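Local coordinates for flavoredoxin (Desulfovibrio vulgaris str. 'Miyazaki F', PDB 2D5M), which binds flavin mononucleotide and, as a member of the flavin reductase-like family, probably carries electrons through this cofactor, at residues A79-A82 with G83-G87. Sequence-based numbering, arbitrary orientation.
Sequences ADYA and GIYSG. With FMN (flavin mononucleotide), chain E.
Y85 sets the edge of its ring against the face of Y81 in an inclined edge-to-face pair at the end of helix 76-82, four residues apart along the chain. The evidence is geometric: the ring planes are inclined by 51°, the centroids lie 4.6 Å apart, and Y85 CD2 stands over the centre of the Y81 ring, 3.5 Å from Y81 CE1. With CG anti to the backbone N (chi1 -176°), Y81 places its ring where Y85 CD2 can come over its centre, and the two side chains meet nearly at a right angle. The methyl CG2 of I84 covers a face of the Y85 ring, so aliphatic and aromatic groups are layered along the turn. I84 also lays CD1 3.4 Å from D80 OD2, a carboxylate oxygen bonded to S183 N and G185 N of the second subunit; OD1 is bonded to Y171 OH of the same chain and to F182 N of the second subunit.

The backbone that carries the rings is the tightly bonded part. Y81 O accepts two N-H groups: Y85 N (3.1 Å) lies nearly in line with the carbonyl, while I84 N sits above its plane. G83 N bonds to A79 O at 3.2 Å, an i to i+4 bond. The tyrosine side is looser: both residues are partly exposed, although Y81 packs on S95 and L96 and its OH is hydrogen-bonded to E90 OE2.

From Y85 onward the loop turns to the cofactor. S86 OG donates to FMN O1P and G87 N to FMN O3P (2.7 Å, N-H...O angle 162°), while FMN O4' gives Y85 O a weak bond. Polar groups of this turn thus meet the phosphate and ribityl chain, and the D80 carboxylate, receiving several donors, is probably stabilised as an anion at the subunit interface.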
ATOM      1  N   ALA A  79       6.719  -9.699  13.436  1.00  5.83           N
ATOM      2  CA  ALA A  79       6.058  -9.628  12.156  1.00  5.67           C
ATOM      3  C   ALA A  79       6.850 -10.386  11.099  1.00  5.51           C
ATOM      4  O   ALA A  79       6.300 -11.139  10.285  1.00  6.09           O
ATOM      5  CB  ALA A  79       5.822  -8.180  11.769  1.00  7.91           C
ATOM      6  N   ASP A  80       8.173 -10.172  11.109  1.00  5.55           N
ATOM      7  CA  ASP A  80       9.042 -10.884  10.173  1.00  5.86           C
ATOM      8  C   ASP A  80       8.945 -12.394  10.370  1.00  5.62           C
ATOM      9  O   ASP A  80       8.838 -13.149   9.387  1.00  5.78           O
ATOM     10  CB  ASP A  80      10.460 -10.361  10.319  1.00  5.94           C
ATOM     11  CG  ASP A  80      11.355 -10.744   9.152  1.00  5.95           C
ATOM     12  OD1 ASP A  80      10.955 -10.422   7.989  1.00  6.09           O
ATOM     13  OD2 ASP A  80      12.445 -11.313   9.387  1.00  6.64           O
ATOM     14  N   TYR A  81       8.961 -12.846  11.624  1.00  5.69           N
ATOM     15  CA  TYR A  81       8.812 -14.258  11.925  1.00  5.74           C
ATOM     16  C   TYR A  81       7.559 -14.818  11.263  1.00  5.76           C
ATOM     17  O   TYR A  81       7.581 -15.891  10.669  1.00  6.02           O
ATOM     18  CB  TYR A  81       8.772 -14.455  13.446  1.00  6.41           C
ATOM     19  CG  TYR A  81       8.713 -15.867  13.924  1.00  6.40           C
ATOM     20  CD1 TYR A  81       9.871 -16.507  14.408  1.00  7.96           C
ATOM     21  CD2 TYR A  81       7.523 -16.592  13.959  1.00  6.81           C
ATOM     22  CE1 TYR A  81       9.831 -17.795  14.861  1.00  8.79           C
ATOM     23  CE2 TYR A  81       7.483 -17.899  14.400  1.00  8.14           C
ATOM     24  CZ  TYR A  81       8.663 -18.491  14.862  1.00  9.12           C
ATOM     25  OH  TYR A  81       8.630 -19.799  15.316  1.00 12.05           O
ATOM     26  N   ALA A  82       6.456 -14.106  11.417  1.00  5.77           N
ATOM     27  CA  ALA A  82       5.157 -14.544  10.871  1.00  5.82           C
ATOM     28  C   ALA A  82       5.185 -14.635   9.364  1.00  5.58           C
ATOM     29  O   ALA A  82       4.354 -15.334   8.762  1.00  6.24           O
ATOM     30  CB  ALA A  82       4.046 -13.601  11.336  1.00  6.85           C
ATOM     31  N   GLY A  83       6.098 -13.883   8.735  1.00  5.47           N
ATOM     32  CA  GLY A  83       6.338 -13.923   7.283  1.00  5.69           C
ATOM     33  C   GLY A  83       7.376 -14.900   6.810  1.00  4.98           C
ATOM     34  O   GLY A  83       7.603 -14.973   5.587  1.00  5.66           O
ATOM     35  N   ILE A  84       8.043 -15.616   7.713  1.00  6.11           N
ATOM     36  CA  ILE A  84       9.017 -16.637   7.367  1.00  6.33           C
ATOM     37  C   ILE A  84       8.469 -18.027   7.581  1.00  6.28           C
ATOM     38  O   ILE A  84       8.661 -18.912   6.763  1.00  7.92           O
ATOM     39  CB  ILE A  84      10.305 -16.417   8.182  1.00  7.61           C
ATOM     40  CG1 ILE A  84      10.984 -15.096   7.876  1.00  6.94           C
ATOM     41  CG2 ILE A  84      11.259 -17.629   7.995  1.00  7.76           C
ATOM     42  CD1 ILE A  84      12.082 -14.690   8.847  1.00  9.26           C
ATOM     43  N   TYR A  85       7.783 -18.268   8.703  1.00  5.82           N
ATOM     44  CA  TYR A  85       7.355 -19.577   9.137  1.00  6.47           C
ATOM     45  C   TYR A  85       5.870 -19.747   8.917  1.00  6.47           C
ATOM     46  O   TYR A  85       5.122 -18.793   8.923  1.00  6.98           O
ATOM     47  CB  TYR A  85       7.748 -19.826  10.607  1.00  7.30           C
ATOM     48  CG  TYR A  85       9.254 -19.631  10.773  1.00  7.58           C
ATOM     49  CD1 TYR A  85      10.148 -20.548  10.226  1.00  9.46           C
ATOM     50  CD2 TYR A  85       9.751 -18.550  11.440  1.00  7.60           C
ATOM     51  CE1 TYR A  85      11.514 -20.401  10.356  1.00 10.88           C
ATOM     52  CE2 TYR A  85      11.126 -18.353  11.572  1.00  9.36           C
ATOM     53  CZ  TYR A  85      12.005 -19.292  11.024  1.00 10.08           C
ATOM     54  OH  TYR A  85      13.381 -19.103  11.142  1.00 13.49           O
ATOM     55  N   SER A  86       5.444 -21.001   8.695  1.00  7.47           N
ATOM     56  CA  SER A  86       4.063 -21.300   8.485  1.00  7.34           C
ATOM     57  C   SER A  86       3.338 -21.768   9.742  1.00  7.08           C
ATOM     58  O   SER A  86       3.918 -22.494  10.575  1.00  8.13           O
ATOM     59  CB  SER A  86       3.891 -22.409   7.420  1.00  8.20           C
ATOM     60  OG  SER A  86       2.501 -22.691   7.217  1.00  8.60           O
ATOM     61  N   GLY A  87       2.059 -21.449   9.836  1.00  6.86           N
ATOM     62  CA  GLY A  87       1.215 -21.908  10.911  1.00  7.11           C
ATOM     63  C   GLY A  87       0.554 -23.250  10.697  1.00  7.43           C
ATOM     64  O   GLY A  87      -0.199 -23.684  11.559  1.00  8.10           O
TER
HETATM   65  N1  FMN E1001       2.896 -13.960   1.265  1.00  5.17           N
HETATM   66  C2  FMN E1001       1.769 -13.754   0.515  1.00  5.53           C
HETATM   67  O2  FMN E1001       1.126 -14.711   0.061  1.00  6.36           O
HETATM   68  N3  FMN E1001       1.380 -12.446   0.240  1.00  5.81           N
HETATM   69  C4  FMN E1001       2.057 -11.314   0.633  1.00  5.57           C
HETATM   70  O4  FMN E1001       1.631 -10.179   0.332  1.00  6.40           O
HETATM   71  C4A FMN E1001       3.256 -11.529   1.367  1.00  5.45           C
HETATM   72  N5  FMN E1001       4.006 -10.463   1.737  1.00  5.53           N
HETATM   73  C5A FMN E1001       5.054 -10.731   2.582  1.00  5.36           C
HETATM   74  C6  FMN E1001       5.845  -9.629   3.013  1.00  5.64           C
HETATM   75  C7  FMN E1001       6.902  -9.763   3.899  1.00  5.99           C
HETATM   76  C7M FMN E1001       7.766  -8.595   4.311  1.00  7.81           C
HETATM   77  C8  FMN E1001       7.164 -11.087   4.416  1.00  5.77           C
HETATM   78  C8M FMN E1001       8.256 -11.256   5.461  1.00  6.54           C
HETATM   79  C9  FMN E1001       6.449 -12.176   3.949  1.00  5.55           C
HETATM   80  C9A FMN E1001       5.402 -12.028   3.054  1.00  5.11           C
HETATM   81  N10 FMN E1001       4.661 -13.106   2.521  1.00  5.14           N
HETATM   82  C10 FMN E1001       3.561 -12.870   1.733  1.00  5.26           C
HETATM   83  C1' FMN E1001       5.024 -14.504   2.885  1.00  5.34           C
HETATM   84  C2' FMN E1001       4.106 -15.094   3.953  1.00  4.95           C
HETATM   85  O2' FMN E1001       3.930 -14.218   5.073  1.00  5.39           O
HETATM   86  C3' FMN E1001       4.729 -16.401   4.454  1.00  5.14           C
HETATM   87  O3' FMN E1001       4.649 -17.347   3.362  1.00  5.76           O
HETATM   88  C4' FMN E1001       4.075 -16.973   5.703  1.00  5.12           C
HETATM   89  O4' FMN E1001       5.002 -17.969   6.218  1.00  6.92           O
HETATM   90  C5' FMN E1001       2.751 -17.609   5.462  1.00  5.85           C
HETATM   91  O5' FMN E1001       2.267 -18.129   6.742  1.00  5.68           O
HETATM   92  P   FMN E1001       1.060 -19.192   6.811  1.00  5.67           P
HETATM   93  O1P FMN E1001       1.469 -20.429   5.999  1.00  6.29           O
HETATM   94  O2P FMN E1001      -0.208 -18.588   6.256  1.00  5.98           O
HETATM   95  O3P FMN E1001       1.011 -19.456   8.305  1.00  6.20           O